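Local coordinates for proteasome accessory factor B/C (PafBC) (PDB 6SJ9), which regulates transcription in the bacterial DNA damage response, probably binding DNA through winged helix-turn-helix domains that are joined to WYL and WCX domains, at residues E286-A289 / E290-S294; V133-P136 / A137-P141. One frame throughout, in Å; residues are numbered along the deposited sequence.

Contact 1 of 2, residues E286-A289 / E290-S294; sequences EQLA and EELAS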
# COMPACT_ATOMS: atom_id res chain seq x y z
N GLU A 286 8.81 -15.85 -11.01
CA GLU A 286 7.40 -15.89 -10.64
C GLU A 286 6.92 -14.50 -10.30
O GLU A 286 5.77 -14.15 -10.59
CB GLU A 286 7.15 -16.85 -9.47
CG GLU A 286 7.31 -18.27 -9.91
CD GLU A 286 6.33 -18.58 -11.02
OE1 GLU A 286 5.18 -18.07 -10.97
OE2 GLU A 286 6.72 -19.34 -11.95
N GLN A 287 7.78 -13.69 -9.71
CA GLN A 287 7.38 -12.34 -9.36
C GLN A 287 7.14 -11.50 -10.60
O GLN A 287 6.10 -10.83 -10.70
CB GLN A 287 8.44 -11.69 -8.48
CG GLN A 287 7.87 -10.49 -7.80
CD GLN A 287 8.89 -9.73 -7.05
OE1 GLN A 287 9.97 -10.25 -6.77
NE2 GLN A 287 8.54 -8.49 -6.65
N LEU A 288 8.08 -11.54 -11.58
CA LEU A 288 7.89 -10.80 -12.82
C LEU A 288 6.69 -11.31 -13.60
O LEU A 288 5.95 -10.52 -14.19
CB LEU A 288 9.14 -10.87 -13.70
CG LEU A 288 9.09 -10.00 -14.94
CD1 LEU A 288 8.73 -8.57 -14.52
CD2 LEU A 288 10.42 -9.99 -15.70
N ALA A 289 6.47 -12.63 -13.61
CA ALA A 289 5.37 -13.17 -14.42
C ALA A 289 4.02 -12.73 -13.89
O ALA A 289 3.10 -12.44 -14.68
CB ALA A 289 5.42 -14.70 -14.47
N GLU A 290 3.86 -12.68 -12.57
CA GLU A 290 2.61 -12.17 -12.01
C GLU A 290 2.40 -10.73 -12.43
O GLU A 290 1.31 -10.36 -12.83
CB GLU A 290 2.59 -12.31 -10.49
CG GLU A 290 1.27 -11.80 -9.89
CD GLU A 290 1.15 -12.04 -8.39
OE1 GLU A 290 2.00 -12.75 -7.85
OE2 GLU A 290 0.21 -11.51 -7.75
N GLU A 291 3.45 -9.91 -12.39
CA GLU A 291 3.30 -8.54 -12.84
C GLU A 291 2.91 -8.49 -14.32
O GLU A 291 1.96 -7.78 -14.70
CB GLU A 291 4.60 -7.75 -12.60
CG GLU A 291 4.48 -6.32 -13.13
CD GLU A 291 5.80 -5.57 -13.13
OE1 GLU A 291 6.79 -6.12 -12.62
OE2 GLU A 291 5.86 -4.45 -13.69
N LEU A 292 3.61 -9.25 -15.16
CA LEU A 292 3.35 -9.17 -16.60
C LEU A 292 2.00 -9.74 -16.98
O LEU A 292 1.30 -9.15 -17.80
CB LEU A 292 4.48 -9.85 -17.36
CG LEU A 292 5.88 -9.24 -17.20
CD1 LEU A 292 6.89 -10.03 -18.01
CD2 LEU A 292 5.92 -7.76 -17.65
N ALA A 293 1.55 -10.80 -16.31
CA ALA A 293 0.21 -11.34 -16.56
C ALA A 293 -0.87 -10.30 -16.28
O ALA A 293 -1.92 -10.30 -16.95
CB ALA A 293 -0.06 -12.54 -15.64
N SER A 294 -0.63 -9.44 -15.27
CA SER A 294 -1.55 -8.36 -14.95
C SER A 294 -1.68 -7.39 -16.11
O SER A 294 -2.70 -6.69 -16.24
CB SER A 294 -1.13 -7.68 -13.63
OG SER A 294 -0.33 -6.53 -13.88

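Contact 2 of 2, residues V133-P136 / A137-P141; sequences VDLP and AGVQP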
# COMPACT_ATOMS: atom_id res chain seq x y z
N VAL A 133 -7.51 -0.28 -20.39
CA VAL A 133 -7.11 -0.10 -19.00
C VAL A 133 -5.63 0.25 -18.91
O VAL A 133 -4.81 -0.20 -19.72
CB VAL A 133 -7.47 -1.37 -18.22
CG1 VAL A 133 -8.86 -1.81 -18.65
CG2 VAL A 133 -6.50 -2.48 -18.53
N ASP A 134 -5.27 1.07 -17.92
CA ASP A 134 -3.87 1.45 -17.71
C ASP A 134 -3.70 2.01 -16.30
O ASP A 134 -4.35 3.00 -15.95
CB ASP A 134 -3.46 2.51 -18.77
CG ASP A 134 -1.97 2.88 -18.72
OD1 ASP A 134 -1.63 3.99 -19.20
OD2 ASP A 134 -1.15 2.10 -18.20
N LEU A 135 -2.82 1.41 -15.50
CA LEU A 135 -2.63 1.91 -14.14
C LEU A 135 -2.05 3.32 -14.20
O LEU A 135 -1.25 3.65 -15.07
CB LEU A 135 -1.70 1.00 -13.33
CG LEU A 135 -2.20 -0.38 -12.89
CD1 LEU A 135 -1.11 -1.19 -12.15
CD2 LEU A 135 -3.40 -0.17 -11.98
N PRO A 136 -2.38 4.17 -13.23
CA PRO A 136 -1.81 5.51 -13.19
C PRO A 136 -0.35 5.51 -12.74
O PRO A 136 0.18 4.52 -12.21
CB PRO A 136 -2.69 6.25 -12.18
CG PRO A 136 -3.11 5.14 -11.24
CD PRO A 136 -3.29 3.91 -12.10
N ALA A 137 0.30 6.65 -13.00
CA ALA A 137 1.68 6.88 -12.58
C ALA A 137 1.85 6.61 -11.09
O ALA A 137 1.03 7.02 -10.26
CB ALA A 137 2.08 8.33 -12.89
N GLY A 138 2.94 5.91 -10.75
CA GLY A 138 3.19 5.64 -9.35
C GLY A 138 2.38 4.51 -8.76
O GLY A 138 2.34 4.38 -7.53
N VAL A 139 1.70 3.71 -9.59
CA VAL A 139 1.00 2.50 -9.16
C VAL A 139 1.45 1.33 -10.03
O VAL A 139 1.39 1.39 -11.27
CB VAL A 139 -0.55 2.65 -9.22
CG1 VAL A 139 -1.22 1.40 -8.71
CG2 VAL A 139 -1.01 3.85 -8.42
N GLN A 140 1.88 0.26 -9.39
CA GLN A 140 2.27 -0.98 -10.05
C GLN A 140 1.38 -2.08 -9.50
O GLN A 140 0.75 -1.90 -8.45
CB GLN A 140 3.75 -1.28 -9.77
CG GLN A 140 4.00 -1.72 -8.37
CD GLN A 140 5.47 -1.83 -8.03
OE1 GLN A 140 6.34 -1.59 -8.87
NE2 GLN A 140 5.76 -2.22 -6.80
N PRO A 141 1.29 -3.23 -10.17
CA PRO A 141 0.52 -4.34 -9.60
C PRO A 141 1.08 -4.73 -8.24
O PRO A 141 2.28 -4.65 -7.99
CB PRO A 141 0.70 -5.46 -10.63
CG PRO A 141 0.99 -4.72 -11.90
CD PRO A 141 1.79 -3.55 -11.52

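Contact 1 of 2, residues E286-A289 / E290-S294
The carbonyl oxygen of Leu-288 receives the backbone N-H of Leu-292 at 2.8 Å between Leu-288 O and Leu-292 N. The Leu-292 side chain closes over the same oxygen, with its CG 3.3 Å from Leu-288 O. One residue on, Ala-293 N reaches Ala-289 O at the same 2.8 Å, while the earlier bond from Glu-290 N to Glu-286 O is longer, at 3.1 Å. These i to i+4 bonds are those of a regular alpha helix.

The two leucines, one turn apart, pack along one face. With chi1 at -62°, Leu-292 folds its CG beside its own backbone N and back toward the preceding turn, where its CD1 lies 3.8 Å from Leu-288 CG. Leu-288 sets its CG opposite its backbone N (chi1 -174°), beside its carbonyl carbon, which brings the end of the side chain forward to the next turn, and its CD1 comes within 3.7 Å of Glu-291 OE1. That carboxylate is engaged elsewhere: OE1 forms a salt bridge with Lys-262, and OE2 is hydrogen-bonded to Tyr-295. Replacing Leu-288 by an alanine would remove CG with both its methyls, and would probably leave Leu-292 CD1 and the carboxylate end of Glu-291 without their apolar neighbour. Farther along, the hydroxyl of Ser-294 donates to Glu-291 O, in the carbonyl plane on a lone pair.

Helix 285-294 joins the third and fourth strands of a ferredoxin-like WCX domain. Leu-288 and Leu-292 face strand 245-252 through Ala-247 and Leu-249, Ala-289 meets helix 305-323 at Ala-310 and Val-311, and Leu-292 also touches Leu-259 of helix 257-261.

Contact 2 of 2, residues V133-P136 / A137-P141
Leu-135 and Val-139 meet around a tight bend through their first torsions. In Leu-135 a chi1 of -71° sets CG beside the backbone N and carries the isobutyl group into the concave side of the loop, where Leu-135 CD1 lies 3.7 Å from Val-139 O; in Val-139 a chi1 of -178° leaves CG2 as the branch beside the backbone N, facing back to Pro-136. The proline ring takes up that methyl, Pro-136 CG lying 3.7 Å from Val-139 CG2. The other valine branch approaches the leucine more loosely, with Val-139 CG1 4.2 Å from Leu-135 CD2. Farther along, Leu-135 CD1 rests 3.8 Å from Pro-141 CD and also lies over the backbone of Gln-140.

The bend itself is a type II beta turn from Pro-136 to Val-139. It is closed by Val-139 N donating to Pro-136 O at 3.1 Å, the hydrogen bond bent to 140° at hydrogen. Gly-138 fills the third position with a positive phi, where a beta carbon would collide with the carbonyl oxygen of Ala-137.

Outside the turn, Pro-136 and Val-139 lean on Ala-116 and Ala-112 of helix 95-118, and Leu-135 touches Met-630 of helix 627-634. Gln-140 starts away from residues 133-136, and its NE2 makes a weak hydrogen bond to Leu-393 O. The rings of Pro-136 and Pro-141 restrict phi at those two residues. Across the two segments the contacts between side chains are apolar, aliphatic carbon also packs on backbone carbonyls, and the hydrogen bond between them is the backbone bond that closes the turn.

From the N terminus, the chain leaves helix 95-118 and first reaches contact 2, which closes a short turn on the way to helix 147-159. Contact 1 follows much later and closes only successive turns of helix 285-294, so the two lie in series and neither nest nor cross. In space they adjoin: Pro-141, at the end of contact 2, packs on contact 1 with its CG 4.0 Å from Glu-291 CG. Helix 627-634 borders both, through Met-630 and Gln-634 at the loop and Ser-633 and Gln-634 at the helix. Together they bring the loop beyond helix 95-118 against both WCX domains.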